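PDB 2PYX: tryptophan halogenase from Shewanella frigidimarina, which probably acts as an FAD-dependent tryptophan halogenase, a flavoprotein with monooxygenase-type chemistry. Local coordinates for residues A[75-89]-A[168-181]. Numbering follows the deposited sequence.
Sequences IDENDFIRQCDASFK and YGYHLNAAKFSQLL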
loop_
_atom_site.group_PDB
_atom_site.type_symbol
_atom_site.label_atom_id
_atom_site.label_comp_id
_atom_site.label_asym_id
_atom_site.label_seq_id
_atom_site.Cartn_x
_atom_site.Cartn_y
_atom_site.Cartn_z
ATOM N N ILE A 75 -18.433 5.315 -3.290
ATOM C CA ILE A 75 -18.679 4.840 -1.930
ATOM C C ILE A 75 -18.678 6.026 -0.963
ATOM O O ILE A 75 -17.824 6.931 -1.034
ATOM C CB ILE A 75 -17.597 3.800 -1.489
ATOM C CG1 ILE A 75 -17.529 2.618 -2.462
ATOM C CG2 ILE A 75 -17.870 3.312 -0.068
ATOM C CD1 ILE A 75 -18.770 1.918 -2.691
ATOM N N ASP A 76 -19.684 6.034 -0.090
ATOM C CA ASP A 76 -19.811 7.023 0.971
ATOM C C ASP A 76 -18.814 6.669 2.093
ATOM O O ASP A 76 -18.709 5.514 2.496
ATOM C CB ASP A 76 -21.267 7.001 1.450
ATOM C CG ASP A 76 -21.527 7.908 2.630
ATOM O OD1 ASP A 76 -21.071 7.592 3.758
ATOM O OD2 ASP A 76 -22.242 8.920 2.435
ATOM N N GLU A 77 -18.080 7.664 2.596
ATOM C CA GLU A 77 -17.032 7.395 3.566
ATOM C C GLU A 77 -17.592 6.822 4.843
ATOM O O GLU A 77 -16.973 5.970 5.490
ATOM C CB GLU A 77 -16.190 8.632 3.895
ATOM C CG GLU A 77 -14.891 8.207 4.610
ATOM C CD GLU A 77 -13.931 9.350 4.929
ATOM O OE1 GLU A 77 -14.359 10.519 5.046
ATOM O OE2 GLU A 77 -12.698 9.101 5.057
ATOM N N ASN A 78 -18.756 7.322 5.267
ATOM C CA ASN A 78 -19.346 6.776 6.493
ATOM C C ASN A 78 -19.707 5.298 6.318
ATOM O O ASN A 78 -19.426 4.473 7.196
ATOM C CB ASN A 78 -20.561 7.595 6.940
ATOM C CG ASN A 78 -20.218 9.053 7.170
ATOM O OD1 ASN A 78 -19.198 9.370 7.791
ATOM N ND2 ASN A 78 -21.086 9.956 6.690
ATOM N N ASP A 79 -20.330 4.976 5.190
ATOM C CA ASP A 79 -20.677 3.597 4.864
ATOM C C ASP A 79 -19.417 2.713 4.872
ATOM O O ASP A 79 -19.403 1.639 5.433
ATOM C CB ASP A 79 -21.321 3.516 3.467
ATOM C CG ASP A 79 -22.724 4.092 3.408
ATOM O OD1 ASP A 79 -23.349 4.362 4.454
ATOM O OD2 ASP A 79 -23.225 4.246 2.277
ATOM N N PHE A 80 -18.355 3.178 4.214
ATOM C CA PHE A 80 -17.092 2.445 4.187
ATOM C C PHE A 80 -16.549 2.165 5.591
ATOM O O PHE A 80 -16.203 1.029 5.952
ATOM C CB PHE A 80 -16.058 3.228 3.342
ATOM C CG PHE A 80 -14.659 2.686 3.452
ATOM C CD1 PHE A 80 -14.292 1.517 2.795
ATOM C CD2 PHE A 80 -13.699 3.332 4.231
ATOM C CE1 PHE A 80 -13.017 0.997 2.934
ATOM C CE2 PHE A 80 -12.436 2.815 4.363
ATOM C CZ PHE A 80 -12.077 1.652 3.714
ATOM N N ILE A 81 -16.429 3.221 6.389
ATOM C CA ILE A 81 -15.861 3.101 7.729
ATOM C C ILE A 81 -16.686 2.142 8.587
ATOM O O ILE A 81 -16.144 1.277 9.284
ATOM C CB ILE A 81 -15.717 4.502 8.406
ATOM C CG1 ILE A 81 -14.620 5.290 7.704
ATOM C CG2 ILE A 81 -15.414 4.384 9.905
ATOM C CD1 ILE A 81 -14.500 6.743 8.155
ATOM N N ARG A 82 -18.007 2.287 8.497
ATOM C CA ARG A 82 -18.900 1.496 9.312
ATOM C C ARG A 82 -18.863 0.039 8.891
ATOM O O ARG A 82 -18.811 -0.839 9.737
ATOM C CB ARG A 82 -20.316 2.059 9.213
ATOM C CG ARG A 82 -20.483 3.463 9.909
ATOM C CD ARG A 82 -21.771 4.176 9.505
ATOM N NE ARG A 82 -21.923 5.521 10.096
ATOM C CZ ARG A 82 -22.773 6.447 9.637
ATOM N NH1 ARG A 82 -23.540 6.190 8.581
ATOM N NH2 ARG A 82 -22.872 7.636 10.218
ATOM N N GLN A 83 -18.872 -0.222 7.593
ATOM C CA GLN A 83 -19.021 -1.590 7.079
ATOM C C GLN A 83 -17.716 -2.391 6.982
ATOM O O GLN A 83 -17.732 -3.626 6.918
ATOM C CB GLN A 83 -19.761 -1.551 5.744
ATOM C CG GLN A 83 -21.199 -1.071 5.935
ATOM C CD GLN A 83 -21.914 -0.788 4.627
ATOM O OE1 GLN A 83 -21.711 -1.485 3.635
ATOM N NE2 GLN A 83 -22.751 0.250 4.619
ATOM N N CYS A 84 -16.577 -1.696 6.956
ATOM C CA CYS A 84 -15.296 -2.358 6.716
ATOM C C CYS A 84 -14.384 -2.384 7.939
ATOM O O CYS A 84 -13.179 -2.661 7.807
ATOM C CB CYS A 84 -14.587 -1.691 5.527
ATOM S SG CYS A 84 -15.616 -1.753 4.051
ATOM N N ASP A 85 -14.948 -2.076 9.106
ATOM C CA ASP A 85 -14.193 -2.028 10.358
ATOM C C ASP A 85 -12.939 -1.177 10.186
ATOM O O ASP A 85 -11.849 -1.581 10.551
ATOM C CB ASP A 85 -13.839 -3.452 10.822
ATOM C CG ASP A 85 -13.452 -3.525 12.299
ATOM O OD1 ASP A 85 -13.661 -2.542 13.034
ATOM O OD2 ASP A 85 -12.953 -4.586 12.722
ATOM N N ALA A 86 -13.109 0.008 9.638
ATOM C CA ALA A 86 -11.960 0.837 9.284
ATOM C C ALA A 86 -11.587 1.855 10.363
ATOM O O ALA A 86 -12.423 2.289 11.163
ATOM C CB ALA A 86 -12.234 1.565 7.999
ATOM N N SER A 87 -10.299 2.190 10.392
ATOM C CA SER A 87 -9.793 3.323 11.155
ATOM C C SER A 87 -8.871 4.135 10.235
ATOM O O SER A 87 -8.531 3.708 9.113
ATOM C CB SER A 87 -9.049 2.866 12.415
ATOM O OG SER A 87 -8.734 3.964 13.259
ATOM N N PHE A 88 -8.461 5.324 10.689
ATOM C CA PHE A 88 -7.620 6.220 9.901
ATOM C C PHE A 88 -6.174 5.887 10.095
ATOM O O PHE A 88 -5.724 5.744 11.221
ATOM C CB PHE A 88 -7.868 7.678 10.310
ATOM C CG PHE A 88 -9.309 8.059 10.243
ATOM C CD1 PHE A 88 -9.927 8.274 9.024
ATOM C CD2 PHE A 88 -10.058 8.144 11.392
ATOM C CE1 PHE A 88 -11.278 8.593 8.985
ATOM C CE2 PHE A 88 -11.406 8.444 11.346
ATOM C CZ PHE A 88 -12.004 8.666 10.150
ATOM N N LYS A 89 -5.437 5.835 8.985
ATOM C CA LYS A 89 -3.992 5.577 9.005
ATOM C C LYS A 89 -3.270 6.820 8.482
ATOM O O LYS A 89 -3.546 7.265 7.378
ATOM C CB LYS A 89 -3.677 4.387 8.102
ATOM C CG LYS A 89 -2.202 4.127 7.885
ATOM C CD LYS A 89 -1.966 3.030 6.869
ATOM C CE LYS A 89 -0.507 2.934 6.522
ATOM N NZ LYS A 89 -0.347 2.040 5.337
ATOM N N TYR A 168 -4.450 11.211 4.918
ATOM C CA TYR A 168 -4.689 9.929 5.536
ATOM C C TYR A 168 -5.131 8.894 4.533
ATOM O O TYR A 168 -5.689 9.217 3.492
ATOM C CB TYR A 168 -5.727 10.026 6.659
ATOM C CG TYR A 168 -7.150 10.304 6.242
ATOM C CD1 TYR A 168 -7.614 11.620 6.089
ATOM C CD2 TYR A 168 -8.061 9.279 6.035
ATOM C CE1 TYR A 168 -8.908 11.880 5.718
ATOM C CE2 TYR A 168 -9.357 9.532 5.668
ATOM C CZ TYR A 168 -9.787 10.835 5.488
ATOM O OH TYR A 168 -11.106 11.080 5.130
ATOM N N GLY A 169 -4.797 7.644 4.863
ATOM C CA GLY A 169 -5.445 6.459 4.299
ATOM C C GLY A 169 -6.155 5.714 5.423
ATOM O O GLY A 169 -6.563 6.303 6.427
ATOM N N TYR A 170 -6.264 4.401 5.271
ATOM C CA TYR A 170 -7.031 3.587 6.197
ATOM C C TYR A 170 -6.320 2.312 6.654
ATOM O O TYR A 170 -5.445 1.784 5.979
ATOM C CB TYR A 170 -8.369 3.175 5.579
ATOM C CG TYR A 170 -9.185 4.334 5.022
ATOM C CD1 TYR A 170 -10.015 5.084 5.849
ATOM C CD2 TYR A 170 -9.136 4.633 3.669
ATOM C CE1 TYR A 170 -10.778 6.124 5.334
ATOM C CE2 TYR A 170 -9.864 5.677 3.142
ATOM C CZ TYR A 170 -10.691 6.414 3.984
ATOM O OH TYR A 170 -11.443 7.438 3.450
ATOM N N HIS A 171 -6.761 1.825 7.810
ATOM C CA HIS A 171 -6.661 0.412 8.171
ATOM C C HIS A 171 -8.062 -0.169 7.987
ATOM O O HIS A 171 -9.043 0.470 8.392
ATOM C CB HIS A 171 -6.246 0.260 9.629
ATOM C CG HIS A 171 -4.891 0.805 9.942
ATOM N ND1 HIS A 171 -4.654 1.652 11.006
ATOM C CD2 HIS A 171 -3.688 0.592 9.354
ATOM C CE1 HIS A 171 -3.367 1.953 11.039
ATOM N NE2 HIS A 171 -2.758 1.323 10.047
ATOM N N LEU A 172 -8.153 -1.361 7.402
ATOM C CA LEU A 172 -9.459 -1.935 7.070
ATOM C C LEU A 172 -9.443 -3.455 7.143
ATOM O O LEU A 172 -8.381 -4.065 7.144
ATOM C CB LEU A 172 -9.916 -1.460 5.670
ATOM C CG LEU A 172 -8.997 -1.758 4.464
ATOM C CD1 LEU A 172 -9.101 -3.198 3.912
ATOM C CD2 LEU A 172 -9.245 -0.790 3.301
ATOM N N ASN A 173 -10.638 -4.032 7.203
ATOM C CA ASN A 173 -10.830 -5.486 7.041
ATOM C C ASN A 173 -11.064 -5.740 5.543
ATOM O O ASN A 173 -12.082 -5.298 4.985
ATOM C CB ASN A 173 -12.045 -5.900 7.876
ATOM C CG ASN A 173 -12.411 -7.374 7.737
ATOM O OD1 ASN A 173 -12.418 -7.947 6.641
ATOM N ND2 ASN A 173 -12.818 -7.976 8.871
ATOM N N ALA A 174 -10.135 -6.401 4.883
ATOM C CA ALA A 174 -10.231 -6.566 3.423
ATOM C C ALA A 174 -11.427 -7.381 2.951
ATOM O O ALA A 174 -12.001 -7.108 1.880
ATOM C CB ALA A 174 -8.952 -7.145 2.852
ATOM N N ALA A 175 -11.790 -8.412 3.709
ATOM C CA ALA A 175 -12.923 -9.233 3.305
ATOM C C ALA A 175 -14.219 -8.411 3.361
ATOM O O ALA A 175 -15.085 -8.506 2.488
ATOM C CB ALA A 175 -13.056 -10.464 4.179
ATOM N N LYS A 176 -14.365 -7.612 4.402
ATOM C CA LYS A 176 -15.546 -6.758 4.512
ATOM C C LYS A 176 -15.578 -5.703 3.407
ATOM O O LYS A 176 -16.632 -5.373 2.864
ATOM C CB LYS A 176 -15.639 -6.100 5.894
ATOM C CG LYS A 176 -15.979 -7.099 6.999
ATOM C CD LYS A 176 -16.028 -6.466 8.356
ATOM C CE LYS A 176 -16.388 -7.508 9.417
ATOM N NZ LYS A 176 -17.021 -6.856 10.595
ATOM N N PHE A 177 -14.398 -5.211 3.032
ATOM C CA PHE A 177 -14.292 -4.269 1.929
ATOM C C PHE A 177 -14.709 -4.922 0.601
ATOM O O PHE A 177 -15.484 -4.366 -0.147
ATOM C CB PHE A 177 -12.854 -3.707 1.892
ATOM C CG PHE A 177 -12.608 -2.589 0.895
ATOM C CD1 PHE A 177 -13.612 -1.713 0.500
ATOM C CD2 PHE A 177 -11.315 -2.380 0.427
ATOM C CE1 PHE A 177 -13.346 -0.683 -0.410
ATOM C CE2 PHE A 177 -11.051 -1.334 -0.466
ATOM C CZ PHE A 177 -12.070 -0.513 -0.873
ATOM N N SER A 178 -14.208 -6.111 0.320
ATOM C CA SER A 178 -14.572 -6.833 -0.890
ATOM C C SER A 178 -16.085 -7.045 -0.955
ATOM O O SER A 178 -16.687 -6.946 -2.018
ATOM C CB SER A 178 -13.851 -8.179 -0.913
ATOM O OG SER A 178 -12.466 -7.973 -1.046
ATOM N N GLN A 179 -16.688 -7.360 0.196
ATOM C CA GLN A 179 -18.145 -7.551 0.245
ATOM C C GLN A 179 -18.907 -6.265 -0.054
ATOM O O GLN A 179 -19.866 -6.248 -0.821
ATOM C CB GLN A 179 -18.583 -8.124 1.582
ATOM C CG GLN A 179 -20.075 -8.497 1.623
ATOM C CD GLN A 179 -20.521 -9.393 0.462
ATOM O OE1 GLN A 179 -19.902 -10.421 0.171
ATOM N NE2 GLN A 179 -21.607 -9.000 -0.210
ATOM N N LEU A 180 -18.451 -5.163 0.536
ATOM C CA LEU A 180 -19.066 -3.870 0.240
ATOM C C LEU A 180 -18.975 -3.540 -1.254
ATOM O O LEU A 180 -19.925 -3.106 -1.874
ATOM C CB LEU A 180 -18.428 -2.768 1.090
ATOM C CG LEU A 180 -18.768 -1.305 0.829
ATOM C CD1 LEU A 180 -20.257 -1.119 0.738
ATOM C CD2 LEU A 180 -18.244 -0.401 1.912
ATOM N N LEU A 181 -17.805 -3.768 -1.831
ATOM C CA LEU A 181 -17.599 -3.471 -3.246
ATOM C C LEU A 181 -18.458 -4.386 -4.149
ATOM O O LEU A 181 -18.980 -3.957 -5.175
ATOM C CB LEU A 181 -16.122 -3.639 -3.630
ATOM C CG LEU A 181 -15.210 -2.553 -3.049
ATOM C CD1 LEU A 181 -13.764 -2.998 -3.229
ATOM C CD2 LEU A 181 -15.479 -1.181 -3.692
HETATM O O HOH W 1 -18.989 -5.467 4.256
HETATM O O HOH W 2 -12.671 -6.718 11.417
HETATM O O HOH W 3 -5.864 3.638 12.963
#
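E77 reaches from helix 77-83 to two tyrosines, and its OE2 accepts both hydroxyls, Y168 OH at 2.5 Å and Y170 OH at 2.6 Å. Y168 OH meets the syn lone pair of E77 OE2, its ring nearly coplanar with the carboxylate; Y170 OH comes in on the anti side, well out of the carboxylate plane, its ring plane turned 89° from the carboxylate. K155 pairs with OE1 and also bonds Y168 OH, so this buried acid is probably held ionised. One turn on, F80 swings its CG anti to the backbone N (chi1 170°), which drives the ring between two others: CE2 sits 3.6 Å from Y170 CG, over the centre of that face, while CE1 points at the face of F177, two edge-to-face stacks in one cluster. An alanine in place of Y170 would probably cost F80 this face and leave E77 OE2 with one tyrosine donor fewer. C84 tucks SG against L180 CD2 (3.6 Å), and its carbonyl takes N173 N in a nearly straight bond. Antiparallel pairing follows: S87 and H171 exchange two backbone bonds, as do K89 and G169. Between them F88 sets its ring edge against the face of Y168, planes at 88°. K89, the predicted catalytic lysine, lays CB over the H171 imidazole, 3.8 Å from its centroid; H171 NE2 bonds T274. Helix 77-83 turns through C84-A86 into strand 87-95 and packs on strand 169-172 and helix 174-187, with helix 65-73 against F80, Y170 and F177, helix 511-520 against F88, and helix 16-31, bearing the predicted FAD residue T17, beside F177.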